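Local coordinates for SusD homolog (Bacteroides thetaiotaomicron, PDB 3EHM), which probably binds mucin O-glycans as a SusD-like outer-membrane lipoprotein of a gut symbiont, contributing to the use of host glycans, at residues A[490-493]-A[494-497]; A[516-519]-A[520-524]. All coordinates share one frame; numbering follows the deposited sequence.

Contact 1: residues A[490-493]-A[494-497]; sequences RFAP and TAYN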
# COMPACT_ATOMS: atom_id res chain seq x y z
N ARG A 490 4.35 -11.28 11.14
CA ARG A 490 3.99 -11.94 12.38
C ARG A 490 4.44 -11.01 13.50
O ARG A 490 5.35 -10.20 13.30
CB ARG A 490 4.69 -13.30 12.54
CG ARG A 490 6.18 -13.19 12.85
CD ARG A 490 6.75 -14.50 13.38
NE ARG A 490 8.17 -14.36 13.70
CZ ARG A 490 8.86 -15.21 14.45
NH1 ARG A 490 8.27 -16.28 14.96
NH2 ARG A 490 10.15 -14.98 14.70
N PHE A 491 3.80 -11.09 14.65
CA PHE A 491 4.19 -10.25 15.78
C PHE A 491 5.50 -10.79 16.32
O PHE A 491 5.84 -11.96 16.10
CB PHE A 491 3.12 -10.28 16.87
CG PHE A 491 1.85 -9.60 16.48
CD1 PHE A 491 1.76 -8.21 16.45
CD2 PHE A 491 0.74 -10.34 16.09
CE1 PHE A 491 0.59 -7.58 16.05
CE2 PHE A 491 -0.44 -9.72 15.68
CZ PHE A 491 -0.51 -8.33 15.66
N ALA A 492 6.24 -9.94 17.02
CA ALA A 492 7.50 -10.34 17.62
C ALA A 492 7.17 -11.28 18.79
O ALA A 492 6.43 -10.90 19.69
CB ALA A 492 8.25 -9.11 18.13
N PRO A 493 7.70 -12.51 18.77
CA PRO A 493 7.43 -13.48 19.84
C PRO A 493 7.59 -12.91 21.25
O PRO A 493 6.74 -13.14 22.11
CB PRO A 493 8.43 -14.59 19.54
CG PRO A 493 8.48 -14.59 18.05
CD PRO A 493 8.56 -13.11 17.73
N THR A 494 8.66 -12.15 21.48
CA THR A 494 8.89 -11.59 22.80
C THR A 494 7.83 -10.59 23.24
O THR A 494 7.69 -10.33 24.43
CB THR A 494 10.27 -10.89 22.90
OG1 THR A 494 10.28 -9.73 22.06
CG2 THR A 494 11.38 -11.84 22.48
N ALA A 495 7.07 -10.04 22.29
CA ALA A 495 6.03 -9.08 22.63
C ALA A 495 4.97 -9.74 23.51
O ALA A 495 4.36 -9.08 24.36
CB ALA A 495 5.38 -8.53 21.36
N TYR A 496 4.76 -11.04 23.32
CA TYR A 496 3.79 -11.79 24.11
C TYR A 496 4.12 -11.75 25.60
O TYR A 496 3.23 -11.84 26.45
CB TYR A 496 3.75 -13.25 23.67
CG TYR A 496 2.99 -13.50 22.39
CD1 TYR A 496 3.47 -13.04 21.16
CD2 TYR A 496 1.82 -14.24 22.40
CE1 TYR A 496 2.79 -13.32 19.98
CE2 TYR A 496 1.13 -14.52 21.23
CZ TYR A 496 1.62 -14.06 20.03
OH TYR A 496 0.95 -14.38 18.87
N ASN A 497 5.40 -11.62 25.91
CA ASN A 497 5.86 -11.58 27.30
C ASN A 497 5.47 -10.28 28.01
O ASN A 497 5.34 -10.25 29.23
CB ASN A 497 7.38 -11.75 27.35
CG ASN A 497 7.83 -13.10 26.85
OD1 ASN A 497 8.96 -13.25 26.36
ND2 ASN A 497 6.97 -14.10 26.97

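Contact 2: residues A[516-519]-A[520-524]; sequences ATKL and WWVRS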
# COMPACT_ATOMS: atom_id res chain seq x y z
N ALA A 516 2.68 -17.25 6.98
CA ALA A 516 1.87 -18.03 6.04
C ALA A 516 0.37 -18.01 6.34
O ALA A 516 -0.44 -18.43 5.52
CB ALA A 516 2.37 -19.47 6.00
N THR A 517 -0.01 -17.51 7.51
CA THR A 517 -1.42 -17.48 7.89
C THR A 517 -2.21 -16.40 7.14
O THR A 517 -1.94 -15.21 7.26
CB THR A 517 -1.56 -17.28 9.40
OG1 THR A 517 -0.93 -18.38 10.07
CG2 THR A 517 -3.02 -17.21 9.81
N LYS A 518 -3.20 -16.84 6.36
CA LYS A 518 -4.03 -15.93 5.59
C LYS A 518 -4.89 -15.04 6.47
O LYS A 518 -5.47 -15.49 7.46
CB LYS A 518 -4.92 -16.71 4.62
CG LYS A 518 -4.16 -17.46 3.53
CD LYS A 518 -5.13 -18.19 2.61
CE LYS A 518 -4.40 -19.00 1.55
NZ LYS A 518 -5.36 -19.59 0.59
N LEU A 519 -4.99 -13.77 6.09
CA LEU A 519 -5.79 -12.84 6.85
C LEU A 519 -7.27 -12.99 6.55
O LEU A 519 -7.66 -13.71 5.63
CB LEU A 519 -5.31 -11.40 6.60
CG LEU A 519 -3.89 -11.20 7.13
CD1 LEU A 519 -3.40 -9.78 6.86
CD2 LEU A 519 -3.86 -11.49 8.63
N TRP A 520 -8.09 -12.32 7.35
CA TRP A 520 -9.54 -12.39 7.24
C TRP A 520 -10.18 -12.07 5.89
O TRP A 520 -11.09 -12.79 5.46
CB TRP A 520 -10.17 -11.49 8.31
CG TRP A 520 -11.67 -11.44 8.27
CD1 TRP A 520 -12.54 -12.47 8.50
CD2 TRP A 520 -12.47 -10.30 7.96
NE1 TRP A 520 -13.84 -12.04 8.35
CE2 TRP A 520 -13.83 -10.71 8.02
CE3 TRP A 520 -12.18 -8.97 7.64
CZ2 TRP A 520 -14.88 -9.83 7.77
CZ3 TRP A 520 -13.24 -8.09 7.39
CH2 TRP A 520 -14.57 -8.53 7.46
N TRP A 521 -9.72 -11.02 5.22
CA TRP A 521 -10.32 -10.64 3.94
C TRP A 521 -9.89 -11.41 2.69
O TRP A 521 -10.34 -11.09 1.59
CB TRP A 521 -10.15 -9.13 3.69
CG TRP A 521 -8.85 -8.53 4.17
CD1 TRP A 521 -8.70 -7.57 5.14
CD2 TRP A 521 -7.53 -8.82 3.70
NE1 TRP A 521 -7.37 -7.26 5.31
CE2 TRP A 521 -6.63 -8.01 4.44
CE3 TRP A 521 -7.01 -9.70 2.74
CZ2 TRP A 521 -5.24 -8.05 4.23
CZ3 TRP A 521 -5.63 -9.74 2.53
CH2 TRP A 521 -4.77 -8.91 3.28
N VAL A 522 -9.05 -12.42 2.84
CA VAL A 522 -8.62 -13.18 1.67
C VAL A 522 -9.83 -13.92 1.12
O VAL A 522 -10.47 -14.69 1.83
CB VAL A 522 -7.52 -14.21 2.03
CG1 VAL A 522 -7.17 -15.04 0.79
CG2 VAL A 522 -6.28 -13.48 2.53
N ARG A 523 -10.15 -13.68 -0.15
CA ARG A 523 -11.31 -14.32 -0.75
C ARG A 523 -11.13 -15.81 -0.99
O ARG A 523 -10.01 -16.30 -1.15
CB ARG A 523 -11.69 -13.62 -2.06
CG ARG A 523 -10.74 -13.85 -3.23
CD ARG A 523 -11.15 -12.94 -4.39
NE ARG A 523 -10.38 -13.14 -5.61
CZ ARG A 523 -10.88 -13.62 -6.74
NH1 ARG A 523 -12.16 -13.96 -6.81
NH2 ARG A 523 -10.11 -13.72 -7.82
N SER A 524 -12.25 -16.52 -1.01
CA SER A 524 -12.24 -17.95 -1.24
C SER A 524 -11.93 -18.22 -2.71
O SER A 524 -12.18 -17.37 -3.57
CB SER A 524 -13.60 -18.56 -0.90
OG SER A 524 -13.87 -18.42 0.49

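Contact 1: residues A[490-493]-A[494-497]
A tight turn leads here into the short helix 495-498, with Ala492 and Pro493 meeting Ala495 and Tyr496 across it. Ala492 O accepts a hydrogen bond from Ala495 N at 2.8 Å. One residue on, Pro493 O takes Tyr496 N at 3.1 Å. Each bond links residues three apart, and the N-H...O angles are close to 147°. In each bond the donor sits above the carbonyl plane, about 50° out of it and not on a lone pair. Asn497 N then bonds to Thr494 O, which continues the i to i+3 pattern.

The side chains follow the coil. Ala492 CB and Ala495 CB lie 4.4 Å apart. Tyr496 CG points back beside its own backbone N (chi1 -77°), and this turns the ring toward the preceding chain. Tyr496 CD1 lies 3.4 Å from Pro493 O. Ala492 O meets the ring at its edge, near the ring plane. Phe491 CB comes within 4.4 Å of Tyr496 CE1, obliquely to the ring. Beyond CB the Phe491 ring leads away and stacks on Phe140. Thr494 OG1 stands between its backbone N and carbonyl carbon and hydrogen-bonds Asp85 OD2 of helix 85-110. Ile505 and Pro506 of helix 505-509 pack on Tyr496. Successive i+3 to i bonds of this kind are characteristic of a 3-10-like turn leading into a short helix.

Contact 2: residues A[516-519]-A[520-524]
Trp521 chi1 (36°) and chi2 swing the indole under Leu519 CB, while Leu519 CG lies beside its own backbone N (chi1 -65°) and, with chi2 extended, sends CD1 to the same ring. The backbone between them is a type I beta turn from Leu519 to Val522, with Trp520 and Trp521 at its two central positions. Its closing bond, Val522 N to Leu519 O, is long and weak at 3.4 Å, although it is nearly straight at 165°.

The two side chains run side by side and point the same way. Leu519 CB stands over one face of the six-membered ring of Trp521, 4.1 Å from its centroid and close to the ring normal, in a CH-pi contact. Further out, Leu519 CD1 packs on Trp521 CZ2 at 3.6 Å. The indole is also fixed at its polar end, where NE1 hydrogen-bonds Asp138 OD1. Together the CH-pi contact and this bond should limit rotation of the buried ring.

A second contact joins Lys518 and Val522. The extended Lys518 chain and the Val522 side chain cross at about a right angle, and Lys518 CB meets Val522 CG2 at 4.1 Å.

The turn fits between helices of this largely helical SusD-like fold. Leu519 and Trp521 both touch Gln160 of helix 160-178 and Arg457 of helix 449-459, and Trp520 N hydrogen-bonds Gln160 OE1. Val522 CG2, beside its own backbone N, lies 3.4 Å from Leu519 O.

Contacts 1 and 2 follow one another along the C-terminal part of the chain, with helix 505-509 between them. Their centres are about 21 Å apart. Their nearest atoms are about 7 Å apart, and the two do not touch. Both are local turns against the helical body. Contact 1 lies farther from the centre of the chain, about 24 Å against about 17 Å for contact 2, centre to centre. Phe140 and Asp138, near the end of helix 116-140, meet contact 1 and contact 2 respectively, so that region has neighbours in both. No role in glycan binding can be assigned to either contact from their geometry.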